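Local coordinates for calmodulin, putative (Entamoeba histolytica, PDB 4OCI), which binds calcium through an EF-hand loop, probably acting as a calcium-dependent signalling protein, and is involved in initiating phagocytosis of human erythrocytes, at residues N51-V54 with E60-T63; A45-S50 with T63-Q68; T120-D125 with D133-Q138. One frame throughout, in Å; residues are numbered along the deposited sequence.

Contact 1. Residues N51-V54 with E60-T63. With NA (sodium ion), chain C.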
ATOM      1  N   ASN A  51      -6.942   5.631   6.668  1.00 29.85           N
ATOM      2  CA  ASN A  51      -8.393   5.684   6.931  1.00 30.20           C
ATOM      3  C   ASN A  51      -8.918   4.289   7.247  1.00 29.21           C
ATOM      4  O   ASN A  51      -9.857   3.775   6.610  1.00 31.70           O
ATOM      5  CB  ASN A  51      -9.117   6.267   5.718  1.00 27.86           C
ATOM      6  CG  ASN A  51      -8.691   7.701   5.439  1.00 31.05           C
ATOM      7  OD1 ASN A  51      -9.144   8.643   6.089  1.00 38.35           O
ATOM      8  ND2 ASN A  51      -7.782   7.868   4.503  1.00 28.52           N
ATOM      9  N   SER A  52      -8.261   3.598   8.137  1.00 27.80           N
ATOM     10  CA  SER A  52      -8.837   2.334   8.523  1.00 26.79           C
ATOM     11  C   SER A  52      -8.605   2.245  10.014  1.00 28.06           C
ATOM     12  O   SER A  52      -7.618   2.766  10.525  1.00 29.39           O
ATOM     13  CB  SER A  52      -8.194   1.193   7.808  1.00 25.34           C
ATOM     14  OG  SER A  52      -6.781   1.274   7.897  1.00 27.91           O
ATOM     15  N   LYS A  53      -9.526   1.606  10.701  1.00 28.04           N
ATOM     16  CA  LYS A  53      -9.313   1.238  12.110  1.00 30.07           C
ATOM     17  C   LYS A  53      -8.532  -0.039  12.121  1.00 29.07           C
ATOM     18  O   LYS A  53      -8.298  -0.698  11.059  1.00 26.19           O
ATOM     19  CB  LYS A  53     -10.677   0.931  12.755  1.00 31.96           C
ATOM     20  CG  LYS A  53     -11.889   1.930  12.451  1.00 37.80           C
ATOM     21  CD  LYS A  53     -11.558   3.434  12.573  1.00 46.02           C
ATOM     22  CE  LYS A  53     -11.620   3.971  14.033  1.00 54.05           C
ATOM     23  NZ  LYS A  53     -10.559   3.272  14.901  1.00 55.96           N
ATOM     24  N   VAL A  54      -8.229  -0.492  13.325  1.00 28.61           N
ATOM     25  CA  VAL A  54      -7.673  -1.814  13.451  1.00 29.21           C
ATOM     26  C   VAL A  54      -8.446  -2.932  12.760  1.00 28.31           C
ATOM     27  O   VAL A  54      -7.846  -3.773  12.145  1.00 29.12           O
ATOM     28  CB  VAL A  54      -7.352  -2.189  14.966  1.00 31.45           C
ATOM     29  CG1 VAL A  54      -7.046  -3.635  15.059  1.00 29.46           C
ATOM     30  CG2 VAL A  54      -6.141  -1.341  15.436  1.00 33.02           C
ATOM     31  N   GLU A  60     -18.592   3.730   6.134  1.00 20.01           N
ATOM     32  CA  GLU A  60     -18.526   5.204   6.019  1.00 23.27           C
ATOM     33  C   GLU A  60     -17.114   5.785   5.744  1.00 22.16           C
ATOM     34  O   GLU A  60     -17.024   6.750   4.991  1.00 22.03           O
ATOM     35  CB  GLU A  60     -19.214   5.936   7.199  1.00 24.16           C
ATOM     36  CG  GLU A  60     -20.782   5.871   7.083  1.00 31.14           C
ATOM     37  CD  GLU A  60     -21.401   6.758   5.887  1.00 44.24           C
ATOM     38  OE1 GLU A  60     -20.704   7.682   5.279  1.00 47.77           O
ATOM     39  OE2 GLU A  60     -22.610   6.531   5.554  1.00 46.26           O
ATOM     40  N   LEU A  61     -16.041   5.175   6.273  1.00 20.22           N
ATOM     41  CA  LEU A  61     -14.675   5.565   5.879  1.00 19.85           C
ATOM     42  C   LEU A  61     -14.506   5.302   4.367  1.00 20.48           C
ATOM     43  O   LEU A  61     -13.868   6.078   3.686  1.00 20.33           O
ATOM     44  CB  LEU A  61     -13.641   4.718   6.638  1.00 18.50           C
ATOM     45  CG  LEU A  61     -13.504   5.186   8.112  1.00 25.62           C
ATOM     46  CD1 LEU A  61     -12.804   4.170   9.115  1.00 30.37           C
ATOM     47  CD2 LEU A  61     -12.803   6.574   8.073  1.00 28.05           C
ATOM     48  N   PHE A  62     -15.027   4.170   3.877  1.00 18.83           N
ATOM     49  CA  PHE A  62     -14.993   3.802   2.443  1.00 19.46           C
ATOM     50  C   PHE A  62     -15.630   4.817   1.521  1.00 19.71           C
ATOM     51  O   PHE A  62     -15.031   5.213   0.521  1.00 19.34           O
ATOM     52  CB  PHE A  62     -15.665   2.423   2.187  1.00 18.07           C
ATOM     53  CG  PHE A  62     -15.801   2.132   0.710  1.00 21.93           C
ATOM     54  CD1 PHE A  62     -14.679   1.763  -0.041  1.00 22.44           C
ATOM     55  CD2 PHE A  62     -17.007   2.351   0.058  1.00 25.26           C
ATOM     56  CE1 PHE A  62     -14.763   1.571  -1.423  1.00 24.04           C
ATOM     57  CE2 PHE A  62     -17.115   2.143  -1.326  1.00 27.05           C
ATOM     58  CZ  PHE A  62     -15.984   1.782  -2.050  1.00 24.88           C
ATOM     59  N   THR A  63     -16.860   5.244   1.813  1.00 21.38           N
ATOM     60  CA  THR A  63     -17.490   6.249   0.964  1.00 22.47           C
ATOM     61  C   THR A  63     -16.751   7.592   0.982  1.00 23.70           C
ATOM     62  O   THR A  63     -16.607   8.201  -0.074  1.00 22.37           O
ATOM     63  CB  THR A  63     -18.962   6.535   1.291  1.00 24.92           C
ATOM     64  OG1 THR A  63     -19.064   7.066   2.627  1.00 22.15           O
ATOM     65  CG2 THR A  63     -19.772   5.319   1.209  1.00 24.39           C
TER
HETATM   66 NA    NA C 202     -18.435   8.696   4.135  1.00 27.71          NA

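Contact 2. Residues A45-S50 with T63-Q68. With NA (sodium ion), chain C.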
ATOM      1  N   ALA A  45      -3.253   2.079  -1.276  1.00 17.92           N
ATOM      2  CA  ALA A  45      -2.853   1.468  -0.007  1.00 19.96           C
ATOM      3  C   ALA A  45      -2.563   2.518   1.036  1.00 19.60           C
ATOM      4  O   ALA A  45      -2.884   2.354   2.219  1.00 20.35           O
ATOM      5  CB  ALA A  45      -1.604   0.491  -0.214  1.00 18.10           C
ATOM      6  N   SER A  46      -1.972   3.617   0.597  1.00 19.55           N
ATOM      7  CA  SER A  46      -1.711   4.728   1.462  1.00 21.23           C
ATOM      8  C   SER A  46      -3.023   5.354   2.000  1.00 21.13           C
ATOM      9  O   SER A  46      -3.112   5.712   3.138  1.00 21.61           O
ATOM     10  CB  SER A  46      -0.949   5.775   0.649  1.00 23.60           C
ATOM     11  OG  SER A  46      -0.633   6.830   1.479  1.00 25.76           O
ATOM     12  N   THR A  47      -4.037   5.526   1.148  1.00 21.96           N
ATOM     13  CA  THR A  47      -5.358   6.005   1.602  1.00 21.85           C
ATOM     14  C   THR A  47      -5.951   5.016   2.595  1.00 20.77           C
ATOM     15  O   THR A  47      -6.483   5.401   3.622  1.00 19.32           O
ATOM     16  CB  THR A  47      -6.315   6.141   0.361  1.00 21.68           C
ATOM     17  OG1 THR A  47      -5.690   7.030  -0.579  1.00 25.91           O
ATOM     18  CG2 THR A  47      -7.755   6.642   0.727  1.00 22.72           C
ATOM     19  N   TYR A  48      -5.843   3.724   2.284  1.00 19.41           N
ATOM     20  CA  TYR A  48      -6.329   2.698   3.241  1.00 19.17           C
ATOM     21  C   TYR A  48      -5.613   2.849   4.612  1.00 19.39           C
ATOM     22  O   TYR A  48      -6.255   2.806   5.673  1.00 20.00           O
ATOM     23  CB  TYR A  48      -6.104   1.300   2.631  1.00 15.37           C
ATOM     24  CG  TYR A  48      -6.669   0.209   3.505  1.00 19.69           C
ATOM     25  CD1 TYR A  48      -7.965  -0.229   3.341  1.00 17.91           C
ATOM     26  CD2 TYR A  48      -5.898  -0.358   4.587  1.00 19.41           C
ATOM     27  CE1 TYR A  48      -8.515  -1.267   4.194  1.00 16.31           C
ATOM     28  CE2 TYR A  48      -6.427  -1.363   5.439  1.00 18.70           C
ATOM     29  CZ  TYR A  48      -7.727  -1.828   5.212  1.00 19.12           C
ATOM     30  OH  TYR A  48      -8.240  -2.817   6.038  1.00 18.94           O
ATOM     31  N   ASN A  49      -4.287   2.996   4.599  1.00 18.37           N
ATOM     32  CA  ASN A  49      -3.501   3.078   5.817  1.00 21.26           C
ATOM     33  C   ASN A  49      -3.963   4.281   6.688  1.00 24.28           C
ATOM     34  O   ASN A  49      -4.073   4.193   7.903  1.00 24.91           O
ATOM     35  CB  ASN A  49      -2.001   3.197   5.486  1.00 21.91           C
ATOM     36  CG  ASN A  49      -1.174   3.280   6.710  1.00 22.78           C
ATOM     37  OD1 ASN A  49      -0.679   4.336   7.013  1.00 28.84           O
ATOM     38  ND2 ASN A  49      -1.102   2.200   7.491  1.00 21.00           N
ATOM     39  N   SER A  50      -4.295   5.382   6.051  1.00 25.52           N
ATOM     40  CA  SER A  50      -4.698   6.590   6.785  1.00 29.03           C
ATOM     41  C   SER A  50      -6.162   6.536   7.212  1.00 30.02           C
ATOM     42  O   SER A  50      -6.606   7.338   8.005  1.00 34.18           O
ATOM     43  CB  SER A  50      -4.526   7.785   5.870  1.00 27.64           C
ATOM     44  OG  SER A  50      -3.127   8.011   5.753  1.00 32.84           O
ATOM     45  N   THR A  63     -16.860   5.244   1.813  1.00 21.38           N
ATOM     46  CA  THR A  63     -17.490   6.249   0.964  1.00 22.47           C
ATOM     47  C   THR A  63     -16.751   7.592   0.982  1.00 23.70           C
ATOM     48  O   THR A  63     -16.607   8.201  -0.074  1.00 22.37           O
ATOM     49  CB  THR A  63     -18.962   6.535   1.291  1.00 24.92           C
ATOM     50  OG1 THR A  63     -19.064   7.066   2.627  1.00 22.15           O
ATOM     51  CG2 THR A  63     -19.772   5.319   1.209  1.00 24.39           C
ATOM     52  N   SER A  64     -16.255   8.026   2.135  1.00 23.28           N
ATOM     53  CA  SER A  64     -15.353   9.214   2.158  1.00 26.12           C
ATOM     54  C   SER A  64     -14.114   9.041   1.323  1.00 26.24           C
ATOM     55  O   SER A  64     -13.847   9.893   0.482  1.00 26.80           O
ATOM     56  CB  SER A  64     -14.966   9.561   3.578  1.00 26.40           C
ATOM     57  OG  SER A  64     -16.194   9.767   4.289  1.00 28.80           O
ATOM     58  N   CYS A  65     -13.404   7.923   1.488  1.00 26.31           N
ATOM     59  CA  CYS A  65     -12.163   7.622   0.708  1.00 28.91           C
ATOM     60  C   CYS A  65     -12.437   7.503  -0.770  1.00 28.61           C
ATOM     61  O   CYS A  65     -11.705   8.053  -1.568  1.00 29.86           O
ATOM     62  CB  CYS A  65     -11.458   6.362   1.194  1.00 28.48           C
ATOM     63  SG  CYS A  65     -10.792   6.728   2.783  1.00 38.25           S
ATOM     64  N   PHE A  66     -13.512   6.817  -1.115  1.00 27.07           N
ATOM     65  CA  PHE A  66     -13.850   6.582  -2.485  1.00 28.03           C
ATOM     66  C   PHE A  66     -14.158   7.928  -3.190  1.00 29.01           C
ATOM     67  O   PHE A  66     -13.668   8.150  -4.314  1.00 28.72           O
ATOM     68  CB  PHE A  66     -14.979   5.526  -2.632  1.00 27.28           C
ATOM     69  CG  PHE A  66     -15.403   5.318  -4.028  1.00 30.89           C
ATOM     70  CD1 PHE A  66     -14.491   4.807  -4.959  1.00 31.50           C
ATOM     71  CD2 PHE A  66     -16.698   5.682  -4.449  1.00 30.73           C
ATOM     72  CE1 PHE A  66     -14.864   4.672  -6.265  1.00 33.70           C
ATOM     73  CE2 PHE A  66     -17.090   5.523  -5.762  1.00 32.80           C
ATOM     74  CZ  PHE A  66     -16.194   5.052  -6.678  1.00 35.17           C
ATOM     75  N   SER A  67     -14.915   8.821  -2.546  1.00 30.44           N
ATOM     76  CA  SER A  67     -15.140  10.166  -3.089  1.00 34.70           C
ATOM     77  C   SER A  67     -13.850  10.883  -3.335  1.00 34.69           C
ATOM     78  O   SER A  67     -13.721  11.566  -4.341  1.00 36.86           O
ATOM     79  CB  SER A  67     -15.985  11.057  -2.173  1.00 35.27           C
ATOM     80  OG  SER A  67     -17.294  10.522  -2.152  1.00 41.73           O
ATOM     81  N   GLN A  68     -12.900  10.731  -2.433  1.00 34.34           N
ATOM     82  CA  GLN A  68     -11.649  11.444  -2.556  1.00 36.33           C
ATOM     83  C   GLN A  68     -10.729  10.842  -3.601  1.00 36.03           C
ATOM     84  O   GLN A  68     -10.191  11.581  -4.424  1.00 35.92           O
ATOM     85  CB  GLN A  68     -10.994  11.621  -1.218  1.00 37.38           C
ATOM     86  CG  GLN A  68      -9.501  11.835  -1.233  1.00 44.91           C
ATOM     87  CD  GLN A  68      -8.891  11.577   0.148  1.00 53.97           C
ATOM     88  OE1 GLN A  68      -8.008  10.699   0.319  1.00 56.49           O
ATOM     89  NE2 GLN A  68      -9.383  12.332   1.162  1.00 55.17           N
TER
HETATM   90 NA    NA C 202     -18.435   8.696   4.135  1.00 27.71          NA

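Contact 3. Residues T120-D125 with D133-Q138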
ATOM      1  N   THR A 120       9.698  10.025 -20.044  1.00 32.39           N
ATOM      2  CA  THR A 120      11.095   9.536 -20.120  1.00 36.13           C
ATOM      3  C   THR A 120      11.214   8.048 -19.840  1.00 36.09           C
ATOM      4  O   THR A 120      11.873   7.354 -20.565  1.00 37.60           O
ATOM      5  CB  THR A 120      11.962  10.290 -19.100  1.00 38.26           C
ATOM      6  OG1 THR A 120      12.075  11.656 -19.554  1.00 42.63           O
ATOM      7  CG2 THR A 120      13.367   9.679 -18.991  1.00 41.40           C
ATOM      8  N   PHE A 121      10.524   7.570 -18.816  1.00 35.31           N
ATOM      9  CA  PHE A 121      10.468   6.173 -18.466  1.00 35.32           C
ATOM     10  C   PHE A 121       9.943   5.293 -19.654  1.00 35.71           C
ATOM     11  O   PHE A 121      10.510   4.211 -19.987  1.00 35.10           O
ATOM     12  CB  PHE A 121       9.605   6.095 -17.183  1.00 36.57           C
ATOM     13  CG  PHE A 121       9.250   4.731 -16.748  1.00 36.49           C
ATOM     14  CD1 PHE A 121      10.224   3.848 -16.328  1.00 40.23           C
ATOM     15  CD2 PHE A 121       7.926   4.328 -16.715  1.00 38.25           C
ATOM     16  CE1 PHE A 121       9.876   2.565 -15.874  1.00 40.47           C
ATOM     17  CE2 PHE A 121       7.575   3.043 -16.313  1.00 39.44           C
ATOM     18  CZ  PHE A 121       8.567   2.166 -15.860  1.00 39.13           C
HETATM   19  N   MSE A 122       8.914   5.778 -20.347  1.00 33.21           N
HETATM   20  CA  MSE A 122       8.322   5.012 -21.418  1.00 32.95           C
HETATM   21  C   MSE A 122       8.951   5.257 -22.762  1.00 32.20           C
HETATM   22  O   MSE A 122       8.612   4.583 -23.722  1.00 32.88           O
HETATM   23  CB  MSE A 122       6.827   5.295 -21.497  1.00 31.56           C
HETATM   24  CG  MSE A 122       6.100   4.570 -20.392  1.00 38.20           C
HETATM   25 SE   MSE A 122       4.219   5.026 -20.525  1.00 44.47          SE
HETATM   26  CE  MSE A 122       3.575   4.203 -18.834  1.00 41.71           C
ATOM     27  N   GLY A 123       9.824   6.230 -22.852  1.00 31.63           N
ATOM     28  CA  GLY A 123      10.574   6.493 -24.096  1.00 34.08           C
ATOM     29  C   GLY A 123       9.771   7.383 -25.053  1.00 33.33           C
ATOM     30  O   GLY A 123       9.778   7.196 -26.267  1.00 33.96           O
ATOM     31  N   ILE A 124       9.014   8.310 -24.483  1.00 32.71           N
ATOM     32  CA  ILE A 124       8.062   9.062 -25.266  1.00 30.77           C
ATOM     33  C   ILE A 124       8.782  10.412 -25.424  1.00 31.79           C
ATOM     34  O   ILE A 124       9.206  10.997 -24.415  1.00 30.42           O
ATOM     35  CB  ILE A 124       6.728   9.205 -24.489  1.00 30.65           C
ATOM     36  CG1 ILE A 124       5.920   7.894 -24.509  1.00 26.28           C
ATOM     37  CG2 ILE A 124       5.916  10.431 -25.038  1.00 29.77           C
ATOM     38  CD1 ILE A 124       4.656   7.978 -23.693  1.00 23.49           C
ATOM     39  N   ASP A 125       8.934  10.909 -26.661  1.00 33.37           N
ATOM     40  CA  ASP A 125       9.478  12.288 -26.778  1.00 35.39           C
ATOM     41  C   ASP A 125       8.408  13.305 -26.784  1.00 34.26           C
ATOM     42  O   ASP A 125       7.386  13.126 -27.430  1.00 33.72           O
ATOM     43  CB  ASP A 125      10.350  12.554 -28.007  1.00 37.13           C
ATOM     44  CG  ASP A 125      11.034  13.994 -27.943  1.00 46.51           C
ATOM     45  OD1 ASP A 125      11.980  14.206 -27.081  1.00 53.91           O
ATOM     46  OD2 ASP A 125      10.626  14.929 -28.733  1.00 50.97           O
ATOM     47  N   ASP A 133      -2.610   2.408 -27.614  1.00 24.11           N
ATOM     48  CA  ASP A 133      -2.855   1.088 -26.930  1.00 24.72           C
ATOM     49  C   ASP A 133      -1.669   0.723 -26.000  1.00 24.64           C
ATOM     50  O   ASP A 133      -1.866   0.278 -24.842  1.00 23.95           O
ATOM     51  CB  ASP A 133      -3.264  -0.074 -27.863  1.00 25.19           C
ATOM     52  CG  ASP A 133      -2.184  -0.418 -28.979  1.00 34.25           C
ATOM     53  OD1 ASP A 133      -1.311   0.447 -29.296  1.00 38.26           O
ATOM     54  OD2 ASP A 133      -2.215  -1.575 -29.570  1.00 38.24           O
ATOM     55  N   ASP A 134      -0.448   0.922 -26.508  1.00 23.79           N
ATOM     56  CA  ASP A 134       0.723   0.589 -25.748  1.00 23.19           C
ATOM     57  C   ASP A 134       0.768   1.454 -24.504  1.00 21.99           C
ATOM     58  O   ASP A 134       1.028   0.910 -23.416  1.00 20.69           O
ATOM     59  CB  ASP A 134       1.965   0.783 -26.587  1.00 26.16           C
ATOM     60  CG  ASP A 134       2.131  -0.361 -27.625  1.00 33.45           C
ATOM     61  OD1 ASP A 134       1.395  -1.370 -27.570  1.00 34.25           O
ATOM     62  OD2 ASP A 134       3.044  -0.276 -28.466  1.00 43.87           O
ATOM     63  N   PHE A 135       0.497   2.766 -24.631  1.00 20.00           N
ATOM     64  CA  PHE A 135       0.498   3.639 -23.470  1.00 19.62           C
ATOM     65  C   PHE A 135      -0.476   3.212 -22.351  1.00 21.02           C
ATOM     66  O   PHE A 135      -0.110   3.122 -21.158  1.00 19.56           O
ATOM     67  CB  PHE A 135       0.193   5.130 -23.880  1.00 19.22           C
ATOM     68  CG  PHE A 135       0.113   6.026 -22.696  1.00 22.07           C
ATOM     69  CD1 PHE A 135       1.292   6.411 -22.046  1.00 22.66           C
ATOM     70  CD2 PHE A 135      -1.094   6.350 -22.119  1.00 22.43           C
ATOM     71  CE1 PHE A 135       1.272   7.204 -20.885  1.00 21.84           C
ATOM     72  CE2 PHE A 135      -1.133   7.134 -20.925  1.00 20.59           C
ATOM     73  CZ  PHE A 135       0.063   7.539 -20.324  1.00 22.73           C
ATOM     74  N   ILE A 136      -1.756   3.046 -22.708  1.00 21.66           N
ATOM     75  CA  ILE A 136      -2.759   2.604 -21.704  1.00 23.60           C
ATOM     76  C   ILE A 136      -2.369   1.288 -21.043  1.00 23.26           C
ATOM     77  O   ILE A 136      -2.462   1.228 -19.848  1.00 23.01           O
ATOM     78  CB  ILE A 136      -4.185   2.452 -22.294  1.00 25.78           C
ATOM     79  CG1 ILE A 136      -4.667   3.773 -22.925  1.00 25.07           C
ATOM     80  CG2 ILE A 136      -5.196   1.933 -21.202  1.00 27.60           C
ATOM     81  CD1 ILE A 136      -4.945   4.784 -21.864  1.00 31.82           C
ATOM     82  N   ASN A 137      -1.908   0.287 -21.810  1.00 22.48           N
ATOM     83  CA  ASN A 137      -1.441  -0.951 -21.264  1.00 24.55           C
ATOM     84  C   ASN A 137      -0.221  -0.838 -20.319  1.00 22.93           C
ATOM     85  O   ASN A 137      -0.171  -1.476 -19.260  1.00 21.70           O
ATOM     86  CB  ASN A 137      -1.109  -1.984 -22.376  1.00 25.52           C
ATOM     87  CG  ASN A 137      -2.378  -2.554 -23.055  1.00 30.89           C
ATOM     88  OD1 ASN A 137      -3.480  -2.489 -22.491  1.00 35.02           O
ATOM     89  ND2 ASN A 137      -2.234  -3.060 -24.289  1.00 31.88           N
ATOM     90  N   GLN A 138       0.736  -0.005 -20.681  1.00 22.37           N
ATOM     91  CA  GLN A 138       1.951   0.110 -19.879  1.00 23.58           C
ATOM     92  C   GLN A 138       1.633   0.877 -18.577  1.00 22.33           C
ATOM     93  O   GLN A 138       2.160   0.645 -17.504  1.00 19.95           O
ATOM     94  CB  GLN A 138       3.003   0.867 -20.703  1.00 24.38           C
ATOM     95  CG  GLN A 138       3.658  -0.060 -21.689  1.00 28.56           C
ATOM     96  CD  GLN A 138       4.501   0.642 -22.759  1.00 34.75           C
ATOM     97  OE1 GLN A 138       4.913   1.801 -22.636  1.00 41.38           O
ATOM     98  NE2 GLN A 138       4.760  -0.077 -23.807  1.00 36.94           N
TER

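Contact 1. Residues N51-V54 with E60-T63
Leu61 meets residues 51-53 through its two methyl branches. Its CD1 lies 3.7 Å from CD of Lys53, the two side chains crossing at about a right angle, and 3.9 Å from the backbone O of Asn51. The other branch, CD2, reaches CB of Asn51 at 4.4 Å. No hydrogen bond joins the segments, so the 155 Å² they bury is van der Waals contact. Lys53 bends at chi2 (-46°), laying CD against that methyl. Its NZ makes a long, weak ion pair with Asp117 of the second subunit. The next shell fixes the loop: Asn51 ND2 bonds to Thr47 O and Ser52 OG to Tyr48 O, both on the preceding helix. On helix 59-71, a sodium ion takes Glu60 O at 2.5 Å, Glu60 OE1 at 2.7 Å and Thr63 OG1 at 2.3 Å; Ser64 is the third residue of the site. Thr63 places that hydroxyl between its backbone N and carbonyl carbon (chi1 63°). Phe62 points away from residues 51-54 and packs on helix 25-34. Helix 41-50, this loop and helix 59-71 form a helix-loop-helix unit consistent with a second EF-hand, but the sodium lies on the later helix rather than in the connecting loop.

Contact 2. Residues A45-S50 with T63-Q68
Two side-chain rotations aim Thr47 and Cys65 at each other across helices 41-50 and 59-71. In Thr47, chi1 of -57° sets CG2 opposite the backbone N and turns OG1 back beside it, where the hydroxyl bonds to Ala43 O one turn earlier. In Cys65, SG stands opposite its own carbonyl carbon (chi1 -69°). The methyl of Thr47 therefore abuts both side-chain atoms of the cysteine: CG2 is 3.7 Å from Cys65 SG and equally 3.7 Å from Cys65 CB. Gln68, one turn further on, runs out extended until its OE1 comes within 4.1 Å of Thr47 CG2, a marginal contact; that oxygen also has a weak hydrogen bond with Lys72 NZ. The CA atoms of Thr47 and Cys65 are 7.1 Å apart, a close approach that small side chains permit. Phe28 of helix 25-34 and Met57 of the connecting loop also pack on Cys65. Sodium is held on the far flank of helix 59-71, where Ser64 OG binds it at 2.5 Å. With no hydrogen bond across the pair and only 110 Å² buried, the threonine behaves here as an apolar residue: its hydroxyl is satisfied within its own helix, leaving its methyl to meet the CB and SG of Cys65, probably by dispersion.

Contact 3. Residues T120-D125 with D133-Q138
Met122, a selenomethionine, and Ile124 reach the CD1 corner of the Phe135 ring from opposite sides of its plane, both obliquely. Met122 SE is 3.6 Å from Phe135 CD1 and 3.7 Å from Phe135 CE1, so it rests against that bond rather than over the ring centre. The measured geometry agrees: SE stands 4.6 Å from the ring centroid, 64° off the normal, a Met-aromatic contact. Ile124 CD1 touches the same corner, 4.1 Å from Phe135 CD1. Leu99 and Leu103 of helix 96-106 and Val130 of strand 129-131 also pack on this ring. The second flat group, the amide of Gln138, turns its OE1 toward Met122, 3.8 Å from Met122 CG, while the terminal CE of Met122 comes to 3.9 Å from Gln138 CB. These two side chains slide past each other in opposite directions. Phe135 reaches across because its CG is directed opposite the backbone N (chi1 177°), although the side chain does not start out facing the other segment. Between Met122 and Ile124, Gly123 ends helix 112-122 in a Schellman motif with phi of 85°, and its N bonds back to Thr120 O at 3.3 Å. The turn brings Met122 and Ile124 to the two sides of one ring plane. The segments thus join the helices that flank strand 129-131 in the last helix-loop-helix unit. No hydrogen bond crosses between them, and the 199 Å² buried probably rests mainly on dispersion, with selenium, in the place of a methionine sulfur, against the ring, while the exposed glutamine borders the apolar patch.

Contacts 2 and 1 sit in the N-terminal half, their centres 7 Å apart, and contact 3 lies on the opposite side of the chain's centre, about 34 Å from contact 1 and 28 Å from contact 2, centre to centre. Contacts 1 and 2 share helix 59-71 and Thr63, and they touch: Asn51 CB is 3.4 Å from Cys65 SG. Together they close helix 41-50 and its following loop onto one helix. Contact 3 follows in series, joining the end of helix 112-122 and the turn after it to helix 132-145. Each pairing ties together parts of one half of an elongated molecule, loop to helix in contact 1 and helix to helix in contact 2, and all three regions reach the second subunit.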